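Local coordinates for protein lipid II:glycine glycyltransferase (Staphylococcus aureus, PDB 6SNR) that probably adds the first glycine of the pentaglycine peptidoglycan bridge to the lysine side chain of lipid II, using glycyl-tRNA as donor, at residues A[41-46]-A[53-58]; A[26-31]-A[220-225]; A[244-249]-A[279-284]; A[177-182]-A[328-333]. All coordinates share one frame; numbering follows the deposited sequence.

From the N terminus, residues 26-31 open the long loop that interaction 2 closes at 220-225, bringing helix 27-33 against the turn after helix 210-220. The short hairpin of interaction 1, 41-46 with 53-58, lies wholly within that loop and belongs to the first mixed sheet; Ala30 of interaction 2 touches Leu58 of interaction 1. Residues 177-182 begin before 220-225 is reached but find 328-333 only beyond it, so interactions 2 and 4 cross along the chain. Interaction 4 ties the edge of the second sheet to helix 332-347 and in turn encloses interaction 3, which joins the two long helices of the arm.

Interaction 1 (A[41-46]-A[53-58]); sequences RRIAVG and GVAQLL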
loop_
_atom_site.group_PDB
_atom_site.type_symbol
_atom_site.label_atom_id
_atom_site.label_comp_id
_atom_site.label_asym_id
_atom_site.label_seq_id
_atom_site.Cartn_x
_atom_site.Cartn_y
_atom_site.Cartn_z
ATOM N N ARG A 41 -21.220 0.500 13.861
ATOM C CA ARG A 41 -22.585 0.131 13.484
ATOM C C ARG A 41 -22.645 0.085 11.995
ATOM O O ARG A 41 -21.890 0.784 11.329
ATOM C CB ARG A 41 -23.576 1.155 14.032
ATOM C CG ARG A 41 -23.687 1.118 15.549
ATOM C CD ARG A 41 -24.404 -0.130 16.104
ATOM N NE ARG A 41 -25.710 -0.203 15.528
ATOM C CZ ARG A 41 -26.767 0.495 15.968
ATOM N NH1 ARG A 41 -26.691 1.257 17.055
ATOM N NH2 ARG A 41 -27.910 0.404 15.321
ATOM N N ARG A 42 -23.505 -0.753 11.436
ATOM C CA ARG A 42 -23.706 -0.849 10.001
ATOM C C ARG A 42 -25.131 -0.513 9.599
ATOM O O ARG A 42 -26.086 -0.715 10.380
ATOM C CB ARG A 42 -23.313 -2.261 9.455
ATOM C CG ARG A 42 -21.816 -2.562 9.507
ATOM C CD ARG A 42 -21.502 -3.737 8.597
ATOM N NE ARG A 42 -21.932 -5.023 9.232
ATOM C CZ ARG A 42 -22.995 -5.738 8.848
ATOM N NH1 ARG A 42 -23.829 -5.312 7.915
ATOM N NH2 ARG A 42 -23.271 -6.893 9.477
ATOM N N ILE A 43 -25.269 -0.065 8.365
ATOM C CA ILE A 43 -26.549 0.169 7.663
ATOM C C ILE A 43 -26.440 -0.433 6.268
ATOM O O ILE A 43 -25.361 -0.535 5.683
ATOM C CB ILE A 43 -26.961 1.650 7.562
ATOM C CG1 ILE A 43 -25.870 2.538 6.900
ATOM C CG2 ILE A 43 -27.214 2.196 8.960
ATOM C CD1 ILE A 43 -26.219 4.026 6.715
ATOM N N ALA A 44 -27.582 -0.837 5.717
ATOM C CA ALA A 44 -27.694 -1.329 4.347
ATOM C C ALA A 44 -29.066 -0.979 3.857
ATOM O O ALA A 44 -30.014 -1.001 4.628
ATOM C CB ALA A 44 -27.412 -2.820 4.240
ATOM N N VAL A 45 -29.155 -0.604 2.596
ATOM C CA VAL A 45 -30.430 -0.301 1.923
ATOM C C VAL A 45 -30.481 -0.982 0.538
ATOM O O VAL A 45 -29.455 -1.285 -0.091
ATOM C CB VAL A 45 -30.613 1.221 1.764
ATOM C CG1 VAL A 45 -30.573 1.960 3.094
ATOM C CG2 VAL A 45 -29.593 1.778 0.786
ATOM N N GLY A 46 -31.692 -1.322 0.093
ATOM C CA GLY A 46 -31.876 -1.933 -1.209
ATOM C C GLY A 46 -33.345 -2.139 -1.567
ATOM O O GLY A 46 -34.226 -1.592 -0.916
ATOM N N GLY A 53 -26.755 -0.090 -1.419
ATOM C CA GLY A 53 -25.685 0.689 -0.723
ATOM C C GLY A 53 -25.513 0.232 0.705
ATOM O O GLY A 53 -26.463 -0.266 1.320
ATOM N N VAL A 54 -24.309 0.421 1.261
ATOM C CA VAL A 54 -24.021 0.114 2.639
ATOM C C VAL A 54 -23.144 1.172 3.235
ATOM O O VAL A 54 -22.594 2.026 2.499
ATOM C CB VAL A 54 -23.295 -1.244 2.789
ATOM C CG1 VAL A 54 -24.114 -2.339 2.132
ATOM C CG2 VAL A 54 -21.899 -1.179 2.154
ATOM N N ALA A 55 -23.030 1.138 4.537
ATOM C CA ALA A 55 -22.087 2.002 5.234
ATOM C C ALA A 55 -21.777 1.436 6.600
ATOM O O ALA A 55 -22.632 0.852 7.274
ATOM C CB ALA A 55 -22.627 3.432 5.307
ATOM N N GLN A 56 -20.526 1.558 6.994
ATOM C CA GLN A 56 -20.054 1.252 8.291
ATOM C C GLN A 56 -19.730 2.564 9.024
ATOM O O GLN A 56 -18.936 3.377 8.566
ATOM C CB GLN A 56 -18.783 0.416 8.188
ATOM C CG GLN A 56 -18.233 0.041 9.493
ATOM C CD GLN A 56 -17.195 -1.023 9.348
ATOM O OE1 GLN A 56 -16.052 -0.753 8.938
ATOM N NE2 GLN A 56 -17.588 -2.228 9.641
ATOM N N LEU A 57 -20.416 2.782 10.120
ATOM C CA LEU A 57 -20.315 3.999 10.948
ATOM C C LEU A 57 -19.444 3.730 12.116
ATOM O O LEU A 57 -19.647 2.735 12.856
ATOM C CB LEU A 57 -21.743 4.398 11.455
ATOM C CG LEU A 57 -22.768 4.970 10.487
ATOM C CD1 LEU A 57 -23.032 4.208 9.223
ATOM C CD2 LEU A 57 -24.082 5.175 11.270
ATOM N N LEU A 58 -18.445 4.576 12.363
ATOM C CA LEU A 58 -17.621 4.466 13.519
ATOM C C LEU A 58 -17.959 5.628 14.428
ATOM O O LEU A 58 -17.971 6.784 14.012
ATOM C CB LEU A 58 -16.121 4.526 13.178
ATOM C CG LEU A 58 -15.655 3.310 12.363
ATOM C CD1 LEU A 58 -14.197 3.474 11.896
ATOM C CD2 LEU A 58 -15.786 2.060 13.194
#
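Ile43 and Leu57 meet nearly at a right angle on one face of the sheet, with Ile43 CG1 4.0 Å from Leu57 CD1. Ile43 puts CG1 between its backbone N and its carbonyl carbon (chi1 55°), which directs that branch across the strand pair: CG1 lies 3.7 Å from Ala55 CB, the methyl of its direct partner, and CD1 continues over the same methyl toward Leu57. Val45 shares this face and faces Gly53, where with no side chain opposite CG2 of Val45 packs on the backbone instead. Helix 83-99 covers the face, with Leu89, Ser92 and Ile96 against Ile43. On the other face Ala44 and Val54 form a non-hydrogen-bonded pair, Ala44 CB 3.9 Å from Val54 CG1; Val54 lies under His11, Phe14 and Val15 of helix 8-17, and Ile6 covers both. Arg42 rises from this face too; its aliphatic part passes the Ala55 carbonyl, and its NH2 is hydrogen-bonded to Asn8 and to the Ile6 carbonyl, which fixes the far end of the chain. Six backbone hydrogen bonds hold the strands, two at each of the pairs Arg41-Leu57, Ile43-Ala55 and Val45-Gly53. Leu57 N to Arg41 O is the shortest at 2.8 Å, and Gly53 N to Val45 O the longest at 3.2 Å. Between them CA-H...O contacts fill in, such as Ala44 CA to Gly53 O at 3.4 Å. The short-segment axes run 160° apart in direction, 4.7 Å at their closest, and the whole is a regular antiparallel beta hairpin, strands 39-47 and 50-61, within the first mixed sheet of the FemABX fold.

Interaction 2 (A[26-31]-A[220-225]); sequences LTKWAE and LHEDGD
Leu220, in the last turn of the helix begun at 210, reaches toward helix 27-33 and spreads its two methyls over different neighbours: CD2 is 3.9 Å from Lys28 CB and also nears Leu26 CD1, while CD1 meets the edge of the Trp29 ring, 4.1 Å from CE3. Glu222 comes next, with an extended chain that crosses Lys28 at about a right angle and offers OE1 to NZ at 3.2 Å in a salt bridge, the nitrogen almost straight beyond the Glu222 CD-OE1 bond. Asp223 supplies the closer charge, its OD2 2.7 Å from Lys28 NZ on the syn side of the carboxylate and 31° out of its plane. Lys28 bends at chi2 (-63°) and at chi4, curling its ammonium round to both acids and to the Ala219 carbonyl. Gly224, with positive phi, is the C-prime residue of the Schellman motif that ends the helix: its N bonds to His221 O at 2.8 Å, and Asp225 N to Leu220 O at 3.0 Å. This turn holds both acids at the helix end, ahead of strand 226-233 of the second sheet. Asp225 places OD2 4.3 Å from Leu26 CD1, its charge being taken up by a salt bridge with Lys16.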
loop_
_atom_site.group_PDB
_atom_site.type_symbol
_atom_site.label_atom_id
_atom_site.label_comp_id
_atom_site.label_asym_id
_atom_site.label_seq_id
_atom_site.Cartn_x
_atom_site.Cartn_y
_atom_site.Cartn_z
ATOM N N LEU A 26 -14.490 -1.930 5.535
ATOM C CA LEU A 26 -14.564 -3.380 5.862
ATOM C C LEU A 26 -14.775 -3.609 7.341
ATOM O O LEU A 26 -14.222 -2.911 8.200
ATOM C CB LEU A 26 -13.285 -4.127 5.406
ATOM C CG LEU A 26 -12.998 -4.093 3.904
ATOM C CD1 LEU A 26 -11.709 -4.874 3.628
ATOM C CD2 LEU A 26 -14.157 -4.691 3.130
ATOM N N THR A 27 -15.512 -4.688 7.661
ATOM C CA THR A 27 -15.753 -4.995 9.029
ATOM C C THR A 27 -14.498 -5.268 9.874
ATOM O O THR A 27 -14.439 -4.900 11.030
ATOM C CB THR A 27 -16.799 -6.131 9.228
ATOM O OG1 THR A 27 -16.244 -7.393 8.799
ATOM C CG2 THR A 27 -18.079 -5.871 8.512
ATOM N N LYS A 28 -13.473 -5.922 9.287
ATOM C CA LYS A 28 -12.260 -6.192 10.036
ATOM C C LYS A 28 -11.412 -4.916 10.232
ATOM O O LYS A 28 -10.634 -4.850 11.170
ATOM C CB LYS A 28 -11.422 -7.281 9.345
ATOM C CG LYS A 28 -12.089 -8.620 9.266
ATOM C CD LYS A 28 -12.347 -9.212 10.623
ATOM C CE LYS A 28 -12.571 -10.723 10.476
ATOM N NZ LYS A 28 -11.404 -11.429 9.834
ATOM N N TRP A 29 -11.610 -3.918 9.365
ATOM C CA TRP A 29 -10.965 -2.600 9.632
ATOM C C TRP A 29 -11.587 -1.973 10.896
ATOM O O TRP A 29 -10.883 -1.441 11.789
ATOM C CB TRP A 29 -11.113 -1.671 8.460
ATOM C CG TRP A 29 -10.462 -0.367 8.727
ATOM C CD1 TRP A 29 -11.074 0.785 9.132
ATOM C CD2 TRP A 29 -9.059 -0.086 8.685
ATOM N NE1 TRP A 29 -10.144 1.750 9.347
ATOM C CE2 TRP A 29 -8.902 1.255 9.075
ATOM C CE3 TRP A 29 -7.919 -0.837 8.362
ATOM C CZ2 TRP A 29 -7.664 1.875 9.105
ATOM C CZ3 TRP A 29 -6.698 -0.235 8.420
ATOM C CH2 TRP A 29 -6.574 1.116 8.793
ATOM N N ALA A 30 -12.909 -2.042 11.015
ATOM C CA ALA A 30 -13.549 -1.591 12.279
ATOM C C ALA A 30 -13.012 -2.303 13.485
ATOM O O ALA A 30 -12.791 -1.682 14.530
ATOM C CB ALA A 30 -15.062 -1.720 12.195
ATOM N N GLU A 31 -12.684 -3.592 13.353
ATOM C CA GLU A 31 -12.095 -4.294 14.478
ATOM C C GLU A 31 -10.808 -3.631 14.947
ATOM O O GLU A 31 -10.564 -3.550 16.143
ATOM C CB GLU A 31 -11.820 -5.778 14.165
ATOM C CG GLU A 31 -13.066 -6.590 13.973
ATOM C CD GLU A 31 -13.759 -6.946 15.269
ATOM O OE1 GLU A 31 -13.144 -6.840 16.352
ATOM O OE2 GLU A 31 -14.944 -7.324 15.181
ATOM N N LEU A 220 -7.139 -8.558 9.582
ATOM C CA LEU A 220 -7.316 -8.672 8.159
ATOM C C LEU A 220 -6.556 -9.829 7.450
ATOM O O LEU A 220 -6.942 -10.213 6.378
ATOM C CB LEU A 220 -6.947 -7.318 7.556
ATOM C CG LEU A 220 -7.983 -6.201 7.859
ATOM C CD1 LEU A 220 -7.240 -4.901 8.129
ATOM C CD2 LEU A 220 -8.915 -6.043 6.685
ATOM N N HIS A 221 -5.482 -10.305 8.042
ATOM C CA HIS A 221 -4.643 -11.325 7.389
ATOM C C HIS A 221 -5.368 -12.661 7.117
ATOM O O HIS A 221 -5.251 -13.246 6.022
ATOM C CB HIS A 221 -3.378 -11.593 8.160
ATOM C CG HIS A 221 -2.563 -12.705 7.578
ATOM N ND1 HIS A 221 -2.010 -12.637 6.311
ATOM C CD2 HIS A 221 -2.218 -13.916 8.076
ATOM C CE1 HIS A 221 -1.358 -13.764 6.058
ATOM N NE2 HIS A 221 -1.484 -14.561 7.111
ATOM N N GLU A 222 -6.171 -13.065 8.088
ATOM C CA GLU A 222 -7.011 -14.279 7.978
ATOM C C GLU A 222 -7.786 -14.361 6.655
ATOM O O GLU A 222 -7.860 -15.406 6.027
ATOM C CB GLU A 222 -8.018 -14.260 9.158
ATOM C CG GLU A 222 -8.557 -15.615 9.573
ATOM C CD GLU A 222 -9.868 -15.536 10.336
ATOM O OE1 GLU A 222 -10.529 -14.461 10.396
ATOM O OE2 GLU A 222 -10.250 -16.580 10.867
ATOM N N ASP A 223 -8.363 -13.228 6.223
ATOM C CA ASP A 223 -9.099 -13.090 4.986
ATOM C C ASP A 223 -8.266 -12.807 3.723
ATOM O O ASP A 223 -8.820 -12.654 2.616
ATOM C CB ASP A 223 -10.152 -11.956 5.148
ATOM C CG ASP A 223 -11.092 -12.211 6.292
ATOM O OD1 ASP A 223 -11.656 -13.344 6.456
ATOM O OD2 ASP A 223 -11.273 -11.278 7.094
ATOM N N GLY A 224 -6.962 -12.704 3.919
ATOM C CA GLY A 224 -6.026 -12.412 2.844
ATOM C C GLY A 224 -5.949 -10.912 2.527
ATOM O O GLY A 224 -5.476 -10.507 1.478
ATOM N N ASP A 225 -6.528 -10.113 3.400
ATOM C CA ASP A 225 -6.573 -8.650 3.229
ATOM C C ASP A 225 -5.456 -7.838 3.865
ATOM O O ASP A 225 -5.475 -6.603 3.778
ATOM C CB ASP A 225 -7.957 -8.139 3.691
ATOM C CG ASP A 225 -9.083 -8.687 2.821
ATOM O OD1 ASP A 225 -8.857 -8.864 1.609
ATOM O OD2 ASP A 225 -10.214 -8.866 3.338
#

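Interaction 3 (A[244-249]-A[279-284]); sequences QELNEL and NKIAKN
The two long helices 235-262 and 267-297 form the antiparallel coiled-coil arm, as in S. aureus FemA, reminiscent of the seryl-tRNA synthetase arm, which suggests but does not establish a role with tRNA; residues 244-249 and 279-284 form a short section of it. Their short axes come within 9.9 Å and run 162° apart in direction. Along the first helix the inward residues Val242, Leu246, Leu249 and Ile253 follow alternating spacings of four and three; across from them stand Ala277, Ile281 and Asn284 at the same spacings. Leu249 is the buried centre. Leu249 slides past Ile281 in the opposite direction, Leu249 CB 3.6 Å from Ile281 CG1, a branch placed anti to the carbonyl carbon (chi1 -77°). The tip of Leu249 turns to Lys280 and Asn284: Leu249 CD1 sits 4.0 Å from Lys280 CB and 3.7 Å from Asn284 ND2. Lys280 gives only its aliphatic stem to this interface, as its extended chain runs off and carries the ammonium away. Leu246 does similar work beside it, laying CD2 3.6 Å from Asn284 CB and 3.9 Å from Ile281 CG2, the two side chains of Leu246 and Asn284 likewise passing in opposite directions. Asn284 thus wedges among leucines and keeps its amide close to its own helix, with a weak hydrogen bond from ND2 to Lys280 O at 3.0 Å. At the border Glu245 crosses the same amide at about a right angle, the carboxylate and amide planes 84° apart, and its OE1 stands 3.4 Å from Asn284 OD1, a meeting of two acceptors with no bond between them.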
loop_
_atom_site.group_PDB
_atom_site.type_symbol
_atom_site.label_atom_id
_atom_site.label_comp_id
_atom_site.label_asym_id
_atom_site.label_seq_id
_atom_site.Cartn_x
_atom_site.Cartn_y
_atom_site.Cartn_z
ATOM N N GLN A 244 27.659 -21.654 -9.239
ATOM C CA GLN A 244 27.093 -21.987 -10.536
ATOM C C GLN A 244 27.688 -21.109 -11.629
ATOM O O GLN A 244 28.023 -21.616 -12.685
ATOM C CB GLN A 244 25.543 -21.907 -10.527
ATOM C CG GLN A 244 24.888 -22.041 -11.904
ATOM C CD GLN A 244 24.818 -23.474 -12.411
ATOM O OE1 GLN A 244 24.059 -24.287 -11.887
ATOM N NE2 GLN A 244 25.595 -23.784 -13.448
ATOM N N GLU A 245 27.832 -19.810 -11.371
ATOM C CA GLU A 245 28.437 -18.874 -12.334
ATOM C C GLU A 245 29.872 -19.298 -12.623
ATOM O O GLU A 245 30.288 -19.281 -13.783
ATOM C CB GLU A 245 28.387 -17.410 -11.844
ATOM C CG GLU A 245 26.989 -16.775 -11.910
ATOM C CD GLU A 245 26.912 -15.349 -11.353
ATOM O OE1 GLU A 245 27.944 -14.647 -11.324
ATOM O OE2 GLU A 245 25.795 -14.912 -10.950
ATOM N N LEU A 246 30.607 -19.707 -11.592
ATOM C CA LEU A 246 31.996 -20.194 -11.803
ATOM C C LEU A 246 32.013 -21.416 -12.713
ATOM O O LEU A 246 32.849 -21.526 -13.596
ATOM C CB LEU A 246 32.670 -20.534 -10.490
ATOM C CG LEU A 246 33.000 -19.322 -9.609
ATOM C CD1 LEU A 246 33.354 -19.757 -8.197
ATOM C CD2 LEU A 246 34.105 -18.481 -10.254
ATOM N N ASN A 247 31.074 -22.330 -12.511
ATOM C CA ASN A 247 30.997 -23.505 -13.392
ATOM C C ASN A 247 30.706 -23.103 -14.817
ATOM O O ASN A 247 31.350 -23.603 -15.743
ATOM C CB ASN A 247 29.973 -24.524 -12.883
ATOM C CG ASN A 247 30.340 -25.082 -11.519
ATOM O OD1 ASN A 247 31.508 -25.104 -11.134
ATOM N ND2 ASN A 247 29.335 -25.544 -10.777
ATOM N N GLU A 248 29.766 -22.176 -15.007
ATOM C CA GLU A 248 29.415 -21.720 -16.348
ATOM C C GLU A 248 30.608 -21.004 -17.022
ATOM O O GLU A 248 30.827 -21.165 -18.219
ATOM C CB GLU A 248 28.176 -20.817 -16.304
ATOM C CG GLU A 248 26.907 -21.578 -15.915
ATOM C CD GLU A 248 25.695 -20.698 -15.668
ATOM O OE1 GLU A 248 25.823 -19.455 -15.566
ATOM O OE2 GLU A 248 24.596 -21.272 -15.518
ATOM N N LEU A 249 31.386 -20.232 -16.250
ATOM C CA LEU A 249 32.519 -19.504 -16.832
ATOM C C LEU A 249 33.636 -20.478 -17.265
ATOM O O LEU A 249 34.253 -20.296 -18.316
ATOM C CB LEU A 249 33.059 -18.470 -15.830
ATOM C CG LEU A 249 32.165 -17.236 -15.704
ATOM C CD1 LEU A 249 32.435 -16.531 -14.383
ATOM C CD2 LEU A 249 32.392 -16.293 -16.868
ATOM N N ASN A 279 39.041 -13.138 -15.873
ATOM C CA ASN A 279 38.837 -11.942 -15.016
ATOM C C ASN A 279 37.554 -12.055 -14.193
ATOM O O ASN A 279 37.556 -11.788 -12.989
ATOM C CB ASN A 279 38.860 -10.661 -15.844
ATOM C CG ASN A 279 40.245 -10.347 -16.425
ATOM O OD1 ASN A 279 41.280 -10.837 -15.930
ATOM N ND2 ASN A 279 40.275 -9.534 -17.476
ATOM N N LYS A 280 36.468 -12.481 -14.841
ATOM C CA LYS A 280 35.227 -12.692 -14.135
ATOM C C LYS A 280 35.324 -13.778 -13.076
ATOM O O LYS A 280 34.773 -13.639 -11.991
ATOM C CB LYS A 280 34.057 -12.948 -15.081
ATOM C CG LYS A 280 33.735 -11.812 -16.032
ATOM C CD LYS A 280 32.511 -12.187 -16.877
ATOM C CE LYS A 280 32.334 -11.299 -18.088
ATOM N NZ LYS A 280 31.127 -11.740 -18.845
ATOM N N ILE A 281 36.059 -14.852 -13.356
ATOM C CA ILE A 281 36.249 -15.898 -12.395
ATOM C C ILE A 281 36.962 -15.369 -11.121
ATOM O O ILE A 281 36.564 -15.654 -9.982
ATOM C CB ILE A 281 37.064 -17.051 -13.047
ATOM C CG1 ILE A 281 36.109 -17.842 -13.961
ATOM C CG2 ILE A 281 37.621 -17.954 -11.970
ATOM C CD1 ILE A 281 36.775 -18.873 -14.871
ATOM N N ALA A 282 38.040 -14.627 -11.340
ATOM C CA ALA A 282 38.791 -14.068 -10.201
ATOM C C ALA A 282 37.873 -13.190 -9.338
ATOM O O ALA A 282 37.923 -13.271 -8.116
ATOM C CB ALA A 282 39.969 -13.283 -10.687
ATOM N N LYS A 283 37.061 -12.354 -9.983
ATOM C CA LYS A 283 36.144 -11.453 -9.280
ATOM C C LYS A 283 35.089 -12.223 -8.514
ATOM O O LYS A 283 34.728 -11.879 -7.391
ATOM C CB LYS A 283 35.481 -10.490 -10.257
ATOM C CG LYS A 283 36.419 -9.394 -10.749
ATOM C CD LYS A 283 35.715 -8.451 -11.712
ATOM C CE LYS A 283 36.595 -7.280 -12.083
ATOM N NZ LYS A 283 36.347 -6.168 -11.126
ATOM N N ASN A 284 34.556 -13.256 -9.144
ATOM C CA ASN A 284 33.594 -14.112 -8.453
ATOM C C ASN A 284 34.163 -14.795 -7.240
ATOM O O ASN A 284 33.513 -14.938 -6.186
ATOM C CB ASN A 284 33.002 -15.126 -9.435
ATOM C CG ASN A 284 31.792 -14.570 -10.158
ATOM O OD1 ASN A 284 30.783 -14.312 -9.516
ATOM N ND2 ASN A 284 31.879 -14.387 -11.467
#

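Interaction 4 (A[177-182]-A[328-333]); sequences RGTTVE and RDFLPN
Asp329 O is gripped by two nitrogens of one guanidinium: Arg177 NE at 3.1 Å and Arg177 NH1 at 2.8 Å reach it side-on. NE approaches nearly along the C=O axis, whereas NH1 arrives in the carbonyl plane on a lone pair, so the forked grip fixes the rotation of the guanidinium. To get there the Arg177 chain bends at chi2 (-117°) and again at chi3 (-94°). NH1 also passes Leu331 CD1 at 4.0 Å; that leucine, the N-cap residue of helix 332-347, packs on Lys170, Leu173 and Ala174 of helix 165-177. The Phe330 ring sits beside the Arg177 main chain, with CE2 3.1 Å from Arg177 O, which meets the ring obliquely. Gly178 follows at the end of helix 165-177 with positive phi (120°), turning the chain toward strand 180-183 at the edge of the second sheet. Thr179 then sets its methyl CG2 against the aromatic side chain, 3.9 Å from Phe330 CB. Thr179 OG1 is hydrogen-bonded to His335 ND1 and, at 2.6 Å, to a water that is also bonded to Phe330 O at 2.8 Å. Helix 332-347 leads between the parallel strands 315-323 and 351-356 as the helix of a beta-alpha-beta crossover, so the contact joins its start to the sheet edge. The chemistry is mostly directed at main-chain carbonyls: a cation takes one, a bridging water the next, and the arginine probably polarises the Asp329-Phe330 peptide, while the Asp329 carboxylate, OD2 5.1 Å from Arg177 NH1, can add at most a through-space attraction.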
loop_
_atom_site.group_PDB
_atom_site.type_symbol
_atom_site.label_atom_id
_atom_site.label_comp_id
_atom_site.label_asym_id
_atom_site.label_seq_id
_atom_site.Cartn_x
_atom_site.Cartn_y
_atom_site.Cartn_z
ATOM N N ARG A 177 20.479 -8.237 -8.337
ATOM C CA ARG A 177 21.656 -8.050 -7.447
ATOM C C ARG A 177 21.790 -9.074 -6.327
ATOM O O ARG A 177 22.875 -9.231 -5.752
ATOM C CB ARG A 177 21.788 -6.601 -6.952
ATOM C CG ARG A 177 21.970 -5.616 -8.105
ATOM C CD ARG A 177 23.246 -4.812 -8.215
ATOM N NE ARG A 177 23.093 -3.517 -7.570
ATOM C CZ ARG A 177 23.600 -2.338 -7.969
ATOM N NH1 ARG A 177 23.346 -1.270 -7.216
ATOM N NH2 ARG A 177 24.327 -2.176 -9.083
ATOM N N GLY A 178 20.719 -9.794 -6.002
ATOM C CA GLY A 178 20.832 -10.941 -5.093
ATOM C C GLY A 178 20.022 -10.910 -3.802
ATOM O O GLY A 178 20.396 -11.533 -2.846
ATOM N N THR A 179 18.901 -10.193 -3.765
ATOM C CA THR A 179 17.959 -10.352 -2.624
ATOM C C THR A 179 16.785 -11.253 -3.031
ATOM O O THR A 179 16.554 -11.466 -4.206
ATOM C CB THR A 179 17.384 -8.984 -2.143
ATOM O OG1 THR A 179 16.818 -8.251 -3.243
ATOM C CG2 THR A 179 18.460 -8.136 -1.451
ATOM N N THR A 180 16.030 -11.750 -2.045
ATOM C CA THR A 180 14.764 -12.438 -2.286
ATOM C C THR A 180 13.657 -11.715 -1.504
ATOM O O THR A 180 13.905 -11.123 -0.427
ATOM C CB THR A 180 14.793 -13.912 -1.825
ATOM O OG1 THR A 180 15.189 -13.975 -0.461
ATOM C CG2 THR A 180 15.807 -14.705 -2.640
ATOM N N VAL A 181 12.471 -11.723 -2.085
ATOM C CA VAL A 181 11.289 -11.146 -1.392
ATOM C C VAL A 181 10.478 -12.317 -0.860
ATOM O O VAL A 181 10.105 -13.205 -1.626
ATOM C CB VAL A 181 10.489 -10.273 -2.339
ATOM C CG1 VAL A 181 9.330 -9.626 -1.602
ATOM C CG2 VAL A 181 11.406 -9.197 -2.953
ATOM N N GLU A 182 10.198 -12.287 0.450
ATOM C CA GLU A 182 9.371 -13.300 1.123
ATOM C C GLU A 182 8.005 -12.707 1.509
ATOM O O GLU A 182 7.955 -11.586 1.986
ATOM C CB GLU A 182 10.020 -13.739 2.434
ATOM C CG GLU A 182 11.341 -14.485 2.307
ATOM C CD GLU A 182 12.010 -14.776 3.645
ATOM O OE1 GLU A 182 11.515 -14.356 4.718
ATOM O OE2 GLU A 182 13.082 -15.424 3.610
ATOM N N ARG A 328 22.307 -1.050 1.158
ATOM C CA ARG A 328 21.392 -0.223 0.340
ATOM C C ARG A 328 21.622 -0.427 -1.156
ATOM O O ARG A 328 20.697 -0.281 -1.946
ATOM C CB ARG A 328 21.531 1.274 0.651
ATOM C CG ARG A 328 21.249 1.728 2.082
ATOM C CD ARG A 328 21.698 3.181 2.319
ATOM N NE ARG A 328 23.114 3.356 1.978
ATOM C CZ ARG A 328 23.829 4.465 2.158
ATOM N NH1 ARG A 328 25.110 4.479 1.796
ATOM N NH2 ARG A 328 23.288 5.556 2.693
ATOM N N ASP A 329 22.858 -0.748 -1.548
ATOM C CA ASP A 329 23.192 -1.014 -2.959
ATOM C C ASP A 329 22.510 -2.239 -3.566
ATOM O O ASP A 329 22.480 -2.394 -4.779
ATOM C CB ASP A 329 24.723 -1.132 -3.136
ATOM C CG ASP A 329 25.416 0.209 -3.208
ATOM O OD1 ASP A 329 24.794 1.237 -2.854
ATOM O OD2 ASP A 329 26.605 0.232 -3.633
ATOM N N PHE A 330 21.891 -3.084 -2.741
ATOM C CA PHE A 330 21.106 -4.172 -3.253
ATOM C C PHE A 330 19.703 -3.705 -3.657
ATOM O O PHE A 330 18.954 -4.494 -4.170
ATOM C CB PHE A 330 20.993 -5.268 -2.185
ATOM C CG PHE A 330 22.186 -6.184 -2.138
ATOM C CD1 PHE A 330 23.336 -5.802 -1.475
ATOM C CD2 PHE A 330 22.159 -7.404 -2.808
ATOM C CE1 PHE A 330 24.450 -6.639 -1.463
ATOM C CE2 PHE A 330 23.267 -8.244 -2.795
ATOM C CZ PHE A 330 24.404 -7.852 -2.101
ATOM N N LEU A 331 19.393 -2.438 -3.418
ATOM C CA LEU A 331 18.090 -1.834 -3.789
ATOM C C LEU A 331 16.903 -2.676 -3.325
ATOM O O LEU A 331 15.991 -2.967 -4.106
ATOM C CB LEU A 331 18.019 -1.575 -5.287
ATOM C CG LEU A 331 19.214 -0.729 -5.787
ATOM C CD1 LEU A 331 19.387 -0.922 -7.282
ATOM C CD2 LEU A 331 19.020 0.731 -5.411
ATOM N N PRO A 332 16.899 -3.072 -2.044
ATOM C CA PRO A 332 15.819 -3.938 -1.545
ATOM C C PRO A 332 14.408 -3.357 -1.661
ATOM O O PRO A 332 13.509 -4.126 -1.988
ATOM C CB PRO A 332 16.212 -4.190 -0.101
ATOM C CG PRO A 332 16.908 -2.943 0.285
ATOM C CD PRO A 332 17.741 -2.583 -0.938
ATOM N N ASN A 333 14.232 -2.059 -1.426
ATOM C CA ASN A 333 12.888 -1.426 -1.540
ATOM C C ASN A 333 12.347 -1.503 -2.959
ATOM O O ASN A 333 11.159 -1.701 -3.170
ATOM C CB ASN A 333 12.934 0.032 -1.077
ATOM C CG ASN A 333 13.284 0.163 0.407
ATOM O OD1 ASN A 333 14.198 0.883 0.796
ATOM N ND2 ASN A 333 12.546 -0.529 1.234
HETATM O O HOH W 1 18.535 -7.150 -4.852
#